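Local coordinates for actin-binding protein (Saccharomyces cerevisiae, PDB 1HQZ) that binds actin filaments but not actin monomers and recruits the ARP2/3 complex to filament sides, this N-terminal piece being its cofilin-homology domain, at residues F59-Q65 against W86-P92; P28-I34 against P45-S51. All coordinates share one frame; numbering follows the deposited sequence.

Contact 1: F59-Q65 against W86-P92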
loop_
_atom_site.group_PDB
_atom_site.type_symbol
_atom_site.label_atom_id
_atom_site.label_comp_id
_atom_site.label_asym_id
_atom_site.label_seq_id
_atom_site.Cartn_x
_atom_site.Cartn_y
_atom_site.Cartn_z
ATOM N N PHE A 59 0.808 -7.687 -6.100
ATOM C CA PHE A 59 0.422 -6.528 -6.898
ATOM C C PHE A 59 0.160 -6.929 -8.353
ATOM O O PHE A 59 0.816 -7.831 -8.889
ATOM C CB PHE A 59 1.496 -5.436 -6.833
ATOM C CG PHE A 59 1.586 -4.752 -5.490
ATOM C CD1 PHE A 59 2.465 -5.216 -4.513
ATOM C CD2 PHE A 59 0.767 -3.655 -5.195
ATOM C CE1 PHE A 59 2.536 -4.595 -3.244
ATOM C CE2 PHE A 59 0.823 -3.034 -3.950
ATOM C CZ PHE A 59 1.718 -3.507 -2.964
ATOM N N ASP A 60 -0.803 -6.251 -8.978
ATOM C CA ASP A 60 -1.202 -6.526 -10.363
ATOM C C ASP A 60 -0.453 -5.633 -11.356
ATOM O O ASP A 60 -0.614 -4.417 -11.339
ATOM C CB ASP A 60 -2.709 -6.293 -10.509
ATOM C CG ASP A 60 -3.292 -6.948 -11.750
ATOM O OD1 ASP A 60 -2.671 -6.860 -12.830
ATOM O OD2 ASP A 60 -4.384 -7.543 -11.640
ATOM N N GLU A 61 0.342 -6.242 -12.233
ATOM C CA GLU A 61 1.124 -5.498 -13.220
ATOM C C GLU A 61 0.324 -4.717 -14.263
ATOM O O GLU A 61 0.907 -4.028 -15.095
ATOM C CB GLU A 61 2.093 -6.433 -13.946
ATOM C CG GLU A 61 1.417 -7.575 -14.681
ATOM C CD GLU A 61 2.409 -8.450 -15.432
ATOM O OE1 GLU A 61 3.350 -8.979 -14.793
ATOM O OE2 GLU A 61 2.246 -8.608 -16.663
ATOM N N THR A 62 -0.999 -4.809 -14.222
ATOM C CA THR A 62 -1.816 -4.074 -15.186
ATOM C C THR A 62 -2.642 -2.970 -14.536
ATOM O O THR A 62 -3.427 -2.305 -15.202
ATOM C CB THR A 62 -2.793 -5.019 -15.952
ATOM O OG1 THR A 62 -3.716 -5.615 -15.028
ATOM C CG2 THR A 62 -2.015 -6.115 -16.688
ATOM N N LYS A 63 -2.467 -2.775 -13.231
ATOM C CA LYS A 63 -3.239 -1.762 -12.518
ATOM C C LYS A 63 -2.409 -0.949 -11.547
ATOM O O LYS A 63 -1.407 -1.432 -11.008
ATOM C CB LYS A 63 -4.372 -2.414 -11.717
ATOM C CG LYS A 63 -5.304 -3.300 -12.513
ATOM C CD LYS A 63 -6.263 -4.015 -11.573
ATOM C CE LYS A 63 -7.091 -5.051 -12.302
ATOM N NZ LYS A 63 -8.035 -5.720 -11.368
ATOM N N VAL A 64 -2.846 0.288 -11.326
ATOM C CA VAL A 64 -2.203 1.172 -10.371
ATOM C C VAL A 64 -2.853 0.801 -9.046
ATOM O O VAL A 64 -4.075 0.850 -8.913
ATOM C CB VAL A 64 -2.509 2.652 -10.680
ATOM C CG1 VAL A 64 -2.058 3.534 -9.523
ATOM C CG2 VAL A 64 -1.823 3.063 -11.947
ATOM N N GLN A 65 -2.051 0.419 -8.063
ATOM C CA GLN A 65 -2.604 0.031 -6.776
ATOM C C GLN A 65 -1.831 0.626 -5.619
ATOM O O GLN A 65 -0.734 1.145 -5.789
ATOM C CB GLN A 65 -2.591 -1.493 -6.640
ATOM C CG GLN A 65 -3.250 -2.234 -7.796
ATOM C CD GLN A 65 -3.021 -3.730 -7.721
ATOM O OE1 GLN A 65 -1.882 -4.192 -7.638
ATOM N NE2 GLN A 65 -4.101 -4.493 -7.753
ATOM N N TRP A 86 2.065 1.513 -6.212
ATOM C CA TRP A 86 2.353 0.613 -7.318
ATOM C C TRP A 86 1.822 1.210 -8.627
ATOM O O TRP A 86 0.610 1.365 -8.808
ATOM C CB TRP A 86 1.708 -0.740 -6.994
ATOM C CG TRP A 86 1.762 -1.752 -8.074
ATOM C CD1 TRP A 86 0.767 -2.054 -8.957
ATOM C CD2 TRP A 86 2.855 -2.619 -8.386
ATOM N NE1 TRP A 86 1.168 -3.058 -9.792
ATOM C CE2 TRP A 86 2.446 -3.425 -9.472
ATOM C CE3 TRP A 86 4.141 -2.794 -7.856
ATOM C CZ2 TRP A 86 3.277 -4.396 -10.044
ATOM C CZ3 TRP A 86 4.971 -3.763 -8.423
ATOM C CH2 TRP A 86 4.531 -4.551 -9.510
ATOM N N CYS A 87 2.738 1.557 -9.529
ATOM C CA CYS A 87 2.377 2.166 -10.810
ATOM C C CYS A 87 3.100 1.457 -11.948
ATOM O O CYS A 87 4.077 1.981 -12.477
ATOM C CB CYS A 87 2.767 3.653 -10.795
ATOM S SG CYS A 87 2.234 4.628 -12.225
ATOM N N PRO A 88 2.616 0.266 -12.353
ATOM C CA PRO A 88 3.208 -0.544 -13.430
ATOM C C PRO A 88 3.073 0.088 -14.808
ATOM O O PRO A 88 2.133 0.841 -15.065
ATOM C CB PRO A 88 2.453 -1.862 -13.318
ATOM C CG PRO A 88 1.073 -1.399 -12.957
ATOM C CD PRO A 88 1.333 -0.318 -11.912
ATOM N N ASP A 89 4.024 -0.216 -15.688
ATOM C CA ASP A 89 4.018 0.335 -17.037
ATOM C C ASP A 89 2.740 0.016 -17.802
ATOM O O ASP A 89 2.225 0.865 -18.525
ATOM C CB ASP A 89 5.230 -0.168 -17.840
ATOM C CG ASP A 89 6.559 0.325 -17.278
ATOM O OD1 ASP A 89 6.565 1.315 -16.508
ATOM O OD2 ASP A 89 7.608 -0.271 -17.614
ATOM N N SER A 90 2.221 -1.195 -17.607
ATOM C CA SER A 90 1.018 -1.670 -18.290
ATOM C C SER A 90 -0.312 -1.087 -17.831
ATOM O O SER A 90 -1.336 -1.320 -18.463
ATOM C CB SER A 90 0.949 -3.190 -18.194
ATOM O OG SER A 90 2.082 -3.771 -18.812
ATOM N N ALA A 91 -0.310 -0.345 -16.729
ATOM C CA ALA A 91 -1.544 0.258 -16.237
ATOM C C ALA A 91 -1.996 1.304 -17.257
ATOM O O ALA A 91 -1.170 1.878 -17.968
ATOM C CB ALA A 91 -1.304 0.911 -14.883
ATOM N N PRO A 92 -3.310 1.565 -17.340
ATOM C CA PRO A 92 -3.833 2.553 -18.291
ATOM C C PRO A 92 -3.138 3.913 -18.235
ATOM O O PRO A 92 -2.908 4.468 -17.158
ATOM C CB PRO A 92 -5.324 2.624 -17.943
ATOM C CG PRO A 92 -5.409 2.073 -16.555
ATOM C CD PRO A 92 -4.394 0.976 -16.544
#

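Contact 2: P28-I34 against P45-S51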
loop_
_atom_site.group_PDB
_atom_site.type_symbol
_atom_site.label_atom_id
_atom_site.label_comp_id
_atom_site.label_asym_id
_atom_site.label_seq_id
_atom_site.Cartn_x
_atom_site.Cartn_y
_atom_site.Cartn_z
ATOM N N PRO A 28 -3.465 -10.174 14.060
ATOM C CA PRO A 28 -2.304 -10.834 13.451
ATOM C C PRO A 28 -2.547 -11.491 12.087
ATOM O O PRO A 28 -1.599 -11.717 11.334
ATOM C CB PRO A 28 -1.872 -11.831 14.521
ATOM C CG PRO A 28 -3.158 -12.156 15.221
ATOM C CD PRO A 28 -3.791 -10.794 15.356
ATOM N N ASP A 29 -3.803 -11.793 11.767
ATOM C CA ASP A 29 -4.124 -12.393 10.470
ATOM C C ASP A 29 -4.116 -11.342 9.363
ATOM O O ASP A 29 -4.013 -11.672 8.186
ATOM C CB ASP A 29 -5.512 -13.060 10.476
ATOM C CG ASP A 29 -5.560 -14.318 11.318
ATOM O OD1 ASP A 29 -4.600 -15.102 11.275
ATOM O OD2 ASP A 29 -6.572 -14.534 12.010
ATOM N N THR A 30 -4.242 -10.078 9.739
ATOM C CA THR A 30 -4.265 -9.010 8.751
ATOM C C THR A 30 -3.241 -7.930 9.070
ATOM O O THR A 30 -3.501 -7.045 9.885
ATOM C CB THR A 30 -5.671 -8.372 8.670
ATOM O OG1 THR A 30 -6.642 -9.399 8.461
ATOM C CG2 THR A 30 -5.754 -7.381 7.508
ATOM N N THR A 31 -2.083 -8.001 8.415
ATOM C CA THR A 31 -1.016 -7.023 8.625
ATOM C C THR A 31 -0.716 -6.227 7.362
ATOM O O THR A 31 0.151 -5.359 7.356
ATOM C CB THR A 31 0.275 -7.700 9.080
ATOM O OG1 THR A 31 0.737 -8.584 8.051
ATOM C CG2 THR A 31 0.032 -8.487 10.350
ATOM N N TRP A 32 -1.407 -6.543 6.278
ATOM C CA TRP A 32 -1.209 -5.805 5.046
ATOM C C TRP A 32 -2.483 -5.772 4.222
ATOM O O TRP A 32 -3.379 -6.603 4.396
ATOM C CB TRP A 32 -0.042 -6.372 4.224
ATOM C CG TRP A 32 -0.182 -7.789 3.756
ATOM C CD1 TRP A 32 0.397 -8.897 4.305
ATOM C CD2 TRP A 32 -0.859 -8.233 2.576
ATOM N NE1 TRP A 32 0.139 -10.001 3.532
ATOM C CE2 TRP A 32 -0.631 -9.623 2.464
ATOM C CE3 TRP A 32 -1.634 -7.589 1.600
ATOM C CZ2 TRP A 32 -1.151 -10.386 1.411
ATOM C CZ3 TRP A 32 -2.148 -8.339 0.558
ATOM C CH2 TRP A 32 -1.901 -9.730 0.470
ATOM N N LEU A 33 -2.550 -4.798 3.324
ATOM C CA LEU A 33 -3.712 -4.579 2.469
ATOM C C LEU A 33 -3.281 -3.961 1.146
ATOM O O LEU A 33 -2.359 -3.147 1.107
ATOM C CB LEU A 33 -4.679 -3.592 3.152
ATOM C CG LEU A 33 -5.632 -2.778 2.253
ATOM C CD1 LEU A 33 -6.733 -3.683 1.700
ATOM C CD2 LEU A 33 -6.249 -1.624 3.070
ATOM N N ILE A 34 -3.950 -4.354 0.071
ATOM C CA ILE A 34 -3.680 -3.779 -1.236
ATOM C C ILE A 34 -5.030 -3.325 -1.771
ATOM O O ILE A 34 -5.982 -4.118 -1.810
ATOM C CB ILE A 34 -3.103 -4.806 -2.243
ATOM C CG1 ILE A 34 -1.664 -5.179 -1.853
ATOM C CG2 ILE A 34 -3.144 -4.218 -3.662
ATOM C CD1 ILE A 34 -0.970 -6.136 -2.841
ATOM N N PRO A 45 -10.687 -2.755 -1.260
ATOM C CA PRO A 45 -9.728 -3.783 -0.849
ATOM C C PRO A 45 -9.694 -4.917 -1.854
ATOM O O PRO A 45 -10.727 -5.489 -2.179
ATOM C CB PRO A 45 -10.272 -4.242 0.497
ATOM C CG PRO A 45 -10.922 -3.012 1.027
ATOM C CD PRO A 45 -11.656 -2.491 -0.187
ATOM N N GLU A 46 -8.515 -5.239 -2.364
ATOM C CA GLU A 46 -8.417 -6.334 -3.311
ATOM C C GLU A 46 -7.961 -7.575 -2.580
ATOM O O GLU A 46 -8.484 -8.665 -2.798
ATOM C CB GLU A 46 -7.430 -6.016 -4.423
ATOM C CG GLU A 46 -7.283 -7.168 -5.384
ATOM C CD GLU A 46 -6.583 -6.776 -6.657
ATOM O OE1 GLU A 46 -5.337 -6.920 -6.741
ATOM O OE2 GLU A 46 -7.293 -6.309 -7.577
ATOM N N SER A 47 -6.986 -7.395 -1.697
ATOM C CA SER A 47 -6.445 -8.504 -0.931
ATOM C C SER A 47 -5.830 -8.031 0.375
ATOM O O SER A 47 -5.468 -6.862 0.524
ATOM C CB SER A 47 -5.389 -9.228 -1.754
ATOM O OG SER A 47 -4.429 -8.301 -2.217
ATOM N N THR A 48 -5.733 -8.961 1.317
ATOM C CA THR A 48 -5.162 -8.711 2.621
ATOM C C THR A 48 -4.492 -10.024 2.997
ATOM O O THR A 48 -4.812 -11.068 2.431
ATOM C CB THR A 48 -6.254 -8.375 3.678
ATOM O OG1 THR A 48 -7.150 -9.483 3.813
ATOM C CG2 THR A 48 -7.048 -7.126 3.266
ATOM N N GLY A 49 -3.560 -9.973 3.940
ATOM C CA GLY A 49 -2.881 -11.184 4.357
ATOM C C GLY A 49 -2.062 -10.905 5.592
ATOM O O GLY A 49 -2.017 -9.764 6.062
ATOM N N SER A 50 -1.400 -11.931 6.118
ATOM C CA SER A 50 -0.593 -11.750 7.318
ATOM C C SER A 50 0.904 -11.679 7.051
ATOM O O SER A 50 1.634 -11.064 7.828
ATOM C CB SER A 50 -0.876 -12.877 8.309
ATOM O OG SER A 50 -0.630 -14.132 7.702
ATOM N N SER A 51 1.348 -12.305 5.959
ATOM C CA SER A 51 2.767 -12.348 5.566
ATOM C C SER A 51 3.243 -11.207 4.648
ATOM O O SER A 51 2.700 -10.994 3.560
ATOM C CB SER A 51 3.062 -13.692 4.888
ATOM O OG SER A 51 4.283 -13.647 4.180
HETATM O O HOH W 1 -6.378 -11.272 5.962
#

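Contact 1: F59-Q65 against W86-P92
Asp60 O is gripped from opposite faces of its carbonyl plane, by Trp86 NE1 at 2.7 Å and by Lys63 N, which closes the type I turn from Asp60 to Lys63. The indole N-H points fairly straight at the oxygen (161°), which lies near the ring plane; with the indole CG anti to the backbone N of Trp86 (chi1 173°), the NE1 edge of the ring is brought up to the turn. Held from both faces, the peptide after Asp60 has little freedom to rotate. Phe59 CB sits over one indole face, 3.6 Å from the centroid of the five-membered ring (CH-pi), while its phenyl ring makes an offset stack with planes 27° apart. Asp60 suits the turn: OD1 accepts from Thr62 N, which makes an Asx turn, and on the same face also from Thr62 OG1. Gln65 runs beside the indole, and its OE1 takes Asp60 N at 2.7 Å. The rigid Pro88 ring meets Glu61 O through CB (3.2 Å) and Lys63 O through CD (3.1 Å), and Val64 CG2 meets Ala91 CB at 3.7 Å. Gln65 and Trp86 form the antiparallel hydrogen-bonded pair between strands 65-71 and 80-86 of the ADF-homology sheet.

Contact 2: P28-I34 against P45-S51
Trp32 CG stands between its own backbone N and carbonyl carbon (chi1 62°), which swings the indole across the neighbouring strand, and Thr31 OG1 takes the same position (chi1 63°) to reach Ser50 O at 2.6 Å. The indole lies flat against the backbone of Thr48 and Gly49: Gly49 N is 3.3 Å above the plane over its centre, and Thr48 C sits toward the rim. With no side chain at Gly49, the indole can lie directly on the backbone. Ser47 OG comes to the ring edge, 3.6 Å from Trp32 CZ3; no polar partner for this buried hydroxyl is seen in the model. Gly49 O accepts from Thr31 N and Trp32 N on opposite faces of its plane, binding the start of strand 32-37 to the end of its partner.

On the other face of the sheet Leu33 CD1 packs 3.8 Å from Pro45 CB and equally near Thr48 CG2, on the face covered by helix 12-24, where Ile22 also touches Leu33. Beside the Leu33–Thr48 pair, a water bridges Asp29 O, Thr30 OG1 and Thr48 OG1, tying the loop before the strand to the edge strand. At the far end Ile34 O receives Glu46 N at 2.8 Å and, weakly, Ser47 N, while Ile34 N gives to Ser47 O. Two residues thus face one, a classic beta bulge. The whole is an antiparallel beta hairpin, whose strand 43-49 is outermost in the five-stranded mixed sheet of the cofilin-like fold.

How the contacts relate
Contact 2 joins the first two strands of the sheet, and contact 1 lies where the next two, 65-71 and 80-86, meet at one end; strand 32-37 runs beside 65-71, so both belong to one continuous sheet. Their centres are 19 Å apart, yet the two sets of residues touch. Phe59 CE2 packs 3.8 Å from Ile34 CD1, so Phe59, which stacks on Trp86, also touches the hairpin. Beside it, Gln65 NE2 makes a weak hydrogen bond of 2.9 Å to Glu46 OE1 at the bulge, and Lys63 NZ lies 3.9 Å from Glu46 OE2, a long and weak ion pair. Along the chain, contact 2 is complete before contact 1 begins, with helix 52-56 between them.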